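Local coordinates for galactose mutarotase related enzyme (PDB 3Q1N), which probably binds a carbohydrate and acts as an isomerase of the aldose 1-epimerase (galactose mutarotase) family, at residues L196-G206 with I241-I252. Residues are numbered along the deposited sequence; the frame is centred on the assembly and turned at random.
Sequences LPLTHDLLDGG and IWSPEHKKAPFI
Asp204, in the type I turn Leu203 to Gly206, meets His246 in the type II turn Pro244 to Lys247 and illustrates how one short acidic side chain can make a different contact at CB, OD1 and OD2. CB lies over one face of the His246 ring, near the rim, in a CH-pi contact 4.2 Å from the ring centroid. Because CG stands beside the backbone N (chi1 -82°), the carboxylate also swings across to the turn, stacked on the imidazole with the two planes 30° apart. Asp204 OD1 accepts a hydrogen bond from His246 N at 3.1 Å, fairly straight and arriving from well above the carboxylate plane. At the other oxygen, Asp204 OD2 accepts a hydrogen bond from a water 2.8 Å away.

Water also serves His200. Its ND1 and the OD1 of Asp204 both hold one molecule, while His200 NE2 holds another, 2.7 Å away in the ring plane, that donates to Ala249 O. The carbonyl O of Lys247 lies obliquely against the ring, 3.0 Å from His200 CE1. A further water, between Leu203 O and Ser243 N, bridges the two backbones.

Deeper in, the contact turns apolar: Leu203 CD2 touches Ile241 CG2 at 3.8 Å, Leu198 CD2 meets the same Ile241 CG2, and Leu198 CB meets Ile252 CD1. The helix packs on the 243-250 loop through His200, whose ring also stacks with Phe156, and on the end of strand 238-242 through Leu203. Leu198 and Ile241 both reach Leu161 of strand 160-164, joining the sheet edged by strand 195-197 to the one containing strand 238-242.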
# COMPACT_ATOMS: atom_id res chain seq x y z
N LEU A 196 -17.13 -4.60 -6.66
CA LEU A 196 -17.42 -4.03 -5.34
C LEU A 196 -17.69 -2.53 -5.48
O LEU A 196 -16.79 -1.77 -5.80
CB LEU A 196 -16.26 -4.24 -4.39
CG LEU A 196 -16.43 -3.71 -2.97
CD1 LEU A 196 -17.64 -4.35 -2.25
CD2 LEU A 196 -15.12 -3.89 -2.18
N PRO A 197 -18.95 -2.10 -5.28
CA PRO A 197 -19.21 -0.66 -5.31
C PRO A 197 -18.49 0.01 -4.15
O PRO A 197 -18.49 -0.52 -3.03
CB PRO A 197 -20.73 -0.58 -5.15
CG PRO A 197 -21.25 -1.96 -5.60
CD PRO A 197 -20.18 -2.89 -5.11
N LEU A 198 -17.84 1.14 -4.42
CA LEU A 198 -17.04 1.84 -3.42
C LEU A 198 -17.80 3.08 -2.96
O LEU A 198 -17.89 4.09 -3.67
CB LEU A 198 -15.67 2.20 -4.01
CG LEU A 198 -14.86 1.00 -4.52
CD1 LEU A 198 -13.51 1.46 -5.08
CD2 LEU A 198 -14.64 -0.06 -3.42
N THR A 199 -18.39 2.98 -1.77
CA THR A 199 -19.31 3.98 -1.27
C THR A 199 -18.84 4.39 0.12
O THR A 199 -18.04 3.68 0.78
CB THR A 199 -20.72 3.43 -1.16
OG1 THR A 199 -20.72 2.37 -0.20
CG2 THR A 199 -21.22 2.93 -2.51
N HIS A 200 -19.34 5.53 0.58
CA HIS A 200 -19.07 5.93 1.96
C HIS A 200 -19.75 4.98 2.93
O HIS A 200 -19.20 4.70 3.98
CB HIS A 200 -19.47 7.38 2.21
CG HIS A 200 -18.47 8.36 1.70
ND1 HIS A 200 -17.21 8.49 2.24
CD2 HIS A 200 -18.53 9.23 0.66
CE1 HIS A 200 -16.54 9.40 1.56
NE2 HIS A 200 -17.31 9.87 0.60
N ASP A 201 -20.93 4.49 2.56
CA ASP A 201 -21.59 3.44 3.33
C ASP A 201 -20.67 2.24 3.59
O ASP A 201 -20.62 1.73 4.70
CB ASP A 201 -22.88 2.96 2.65
CG ASP A 201 -24.09 3.88 2.94
OD1 ASP A 201 -23.97 4.86 3.71
OD2 ASP A 201 -25.16 3.61 2.38
N LEU A 202 -19.93 1.80 2.56
CA LEU A 202 -18.93 0.74 2.72
C LEU A 202 -17.73 1.25 3.55
O LEU A 202 -17.29 0.60 4.51
CB LEU A 202 -18.43 0.27 1.36
CG LEU A 202 -17.29 -0.78 1.35
CD1 LEU A 202 -17.74 -2.12 1.96
CD2 LEU A 202 -16.67 -0.95 -0.05
N LEU A 203 -17.18 2.39 3.16
CA LEU A 203 -15.83 2.75 3.66
C LEU A 203 -15.80 3.47 5.02
O LEU A 203 -14.75 3.54 5.65
CB LEU A 203 -15.05 3.54 2.60
CG LEU A 203 -14.77 2.73 1.33
CD1 LEU A 203 -14.30 3.65 0.22
CD2 LEU A 203 -13.75 1.57 1.59
N ASP A 204 -16.93 3.99 5.45
CA ASP A 204 -16.98 4.78 6.69
C ASP A 204 -16.67 3.96 7.91
O ASP A 204 -16.27 4.53 8.94
CB ASP A 204 -18.34 5.50 6.83
CG ASP A 204 -18.40 6.81 6.04
OD1 ASP A 204 -17.37 7.24 5.52
OD2 ASP A 204 -19.48 7.41 5.91
N GLY A 205 -16.80 2.64 7.81
CA GLY A 205 -16.46 1.72 8.90
C GLY A 205 -14.99 1.32 8.96
O GLY A 205 -14.61 0.43 9.74
N GLY A 206 -14.16 1.94 8.12
CA GLY A 206 -12.75 1.66 8.13
C GLY A 206 -12.27 0.92 6.92
O GLY A 206 -13.06 0.55 6.02
N ILE A 241 -8.84 -1.18 0.49
CA ILE A 241 -9.50 0.03 0.03
C ILE A 241 -9.77 0.91 1.25
O ILE A 241 -10.24 0.42 2.29
CB ILE A 241 -10.82 -0.28 -0.70
CG1 ILE A 241 -10.61 -1.34 -1.79
CG2 ILE A 241 -11.42 1.01 -1.31
CD1 ILE A 241 -10.85 -2.80 -1.32
N TRP A 242 -9.47 2.20 1.12
CA TRP A 242 -9.59 3.18 2.24
C TRP A 242 -9.88 4.58 1.73
O TRP A 242 -9.36 4.99 0.71
CB TRP A 242 -8.31 3.20 3.10
CG TRP A 242 -8.32 4.28 4.11
CD1 TRP A 242 -9.05 4.32 5.28
CD2 TRP A 242 -7.62 5.51 4.04
NE1 TRP A 242 -8.83 5.50 5.93
CE2 TRP A 242 -7.94 6.25 5.20
CE3 TRP A 242 -6.73 6.06 3.11
CZ2 TRP A 242 -7.41 7.52 5.44
CZ3 TRP A 242 -6.19 7.29 3.36
CH2 TRP A 242 -6.54 8.02 4.53
N SER A 243 -10.77 5.28 2.42
CA SER A 243 -10.93 6.72 2.26
C SER A 243 -11.31 7.29 3.61
O SER A 243 -12.02 6.63 4.37
CB SER A 243 -12.03 7.04 1.26
OG SER A 243 -11.95 8.39 0.90
N PRO A 244 -10.81 8.48 3.94
CA PRO A 244 -11.06 9.03 5.27
C PRO A 244 -12.52 8.90 5.72
O PRO A 244 -13.46 9.34 5.03
CB PRO A 244 -10.69 10.50 5.11
CG PRO A 244 -9.54 10.46 4.10
CD PRO A 244 -9.92 9.34 3.14
N GLU A 245 -12.67 8.31 6.91
CA GLU A 245 -13.96 7.92 7.44
C GLU A 245 -14.77 9.15 7.86
O GLU A 245 -14.23 10.09 8.46
CB GLU A 245 -13.79 6.96 8.62
CG GLU A 245 -12.96 5.71 8.30
CD GLU A 245 -11.55 5.74 8.89
OE1 GLU A 245 -10.72 6.59 8.48
OE2 GLU A 245 -11.27 4.90 9.77
N HIS A 246 -16.05 9.15 7.51
CA HIS A 246 -16.98 10.25 7.82
C HIS A 246 -16.58 11.60 7.25
O HIS A 246 -16.99 12.63 7.74
CB HIS A 246 -17.25 10.29 9.35
CG HIS A 246 -17.76 9.00 9.88
ND1 HIS A 246 -19.05 8.55 9.63
CD2 HIS A 246 -17.15 8.01 10.59
CE1 HIS A 246 -19.20 7.35 10.17
NE2 HIS A 246 -18.07 7.00 10.76
N LYS A 247 -15.74 11.59 6.21
CA LYS A 247 -15.37 12.79 5.48
C LYS A 247 -15.77 12.57 4.02
O LYS A 247 -16.15 11.46 3.64
CB LYS A 247 -13.86 13.04 5.57
CG LYS A 247 -13.28 12.92 6.97
CD LYS A 247 -12.05 13.82 7.12
CE LYS A 247 -11.48 13.83 8.55
NZ LYS A 247 -10.08 14.34 8.58
N LYS A 248 -15.72 13.62 3.23
CA LYS A 248 -16.03 13.55 1.81
C LYS A 248 -14.74 13.79 0.98
O LYS A 248 -14.68 14.73 0.18
CB LYS A 248 -17.12 14.58 1.47
CG LYS A 248 -18.36 14.57 2.41
CD LYS A 248 -19.68 14.24 1.69
CE LYS A 248 -20.91 14.90 2.40
NZ LYS A 248 -21.55 16.10 1.69
N ALA A 249 -13.73 12.94 1.16
CA ALA A 249 -12.48 13.12 0.45
C ALA A 249 -12.68 12.75 -1.02
O ALA A 249 -13.35 11.77 -1.31
CB ALA A 249 -11.39 12.26 1.06
N PRO A 250 -12.10 13.53 -1.93
CA PRO A 250 -12.17 13.25 -3.38
C PRO A 250 -11.06 12.28 -3.80
O PRO A 250 -10.39 12.49 -4.82
CB PRO A 250 -11.96 14.65 -3.99
CG PRO A 250 -11.01 15.29 -3.01
CD PRO A 250 -11.42 14.83 -1.65
N PHE A 251 -10.83 11.27 -2.98
CA PHE A 251 -9.87 10.18 -3.31
C PHE A 251 -10.26 8.86 -2.68
O PHE A 251 -10.99 8.82 -1.71
CB PHE A 251 -8.42 10.57 -2.95
CG PHE A 251 -8.08 10.51 -1.46
CD1 PHE A 251 -7.81 9.30 -0.80
CD2 PHE A 251 -7.98 11.68 -0.72
CE1 PHE A 251 -7.45 9.27 0.56
CE2 PHE A 251 -7.62 11.65 0.64
CZ PHE A 251 -7.38 10.47 1.27
N ILE A 252 -9.76 7.78 -3.28
CA ILE A 252 -9.87 6.43 -2.74
C ILE A 252 -8.50 5.81 -2.88
O ILE A 252 -7.88 5.93 -3.96
CB ILE A 252 -10.93 5.60 -3.49
CG1 ILE A 252 -12.32 6.22 -3.33
CG2 ILE A 252 -10.94 4.12 -2.93
CD1 ILE A 252 -13.37 5.59 -4.27
O HOH W 1 -16.18 11.84 -0.87
O HOH W 2 -15.20 6.65 3.79
O HOH W 3 -12.08 3.59 4.76
O HOH W 4 -18.84 9.88 4.87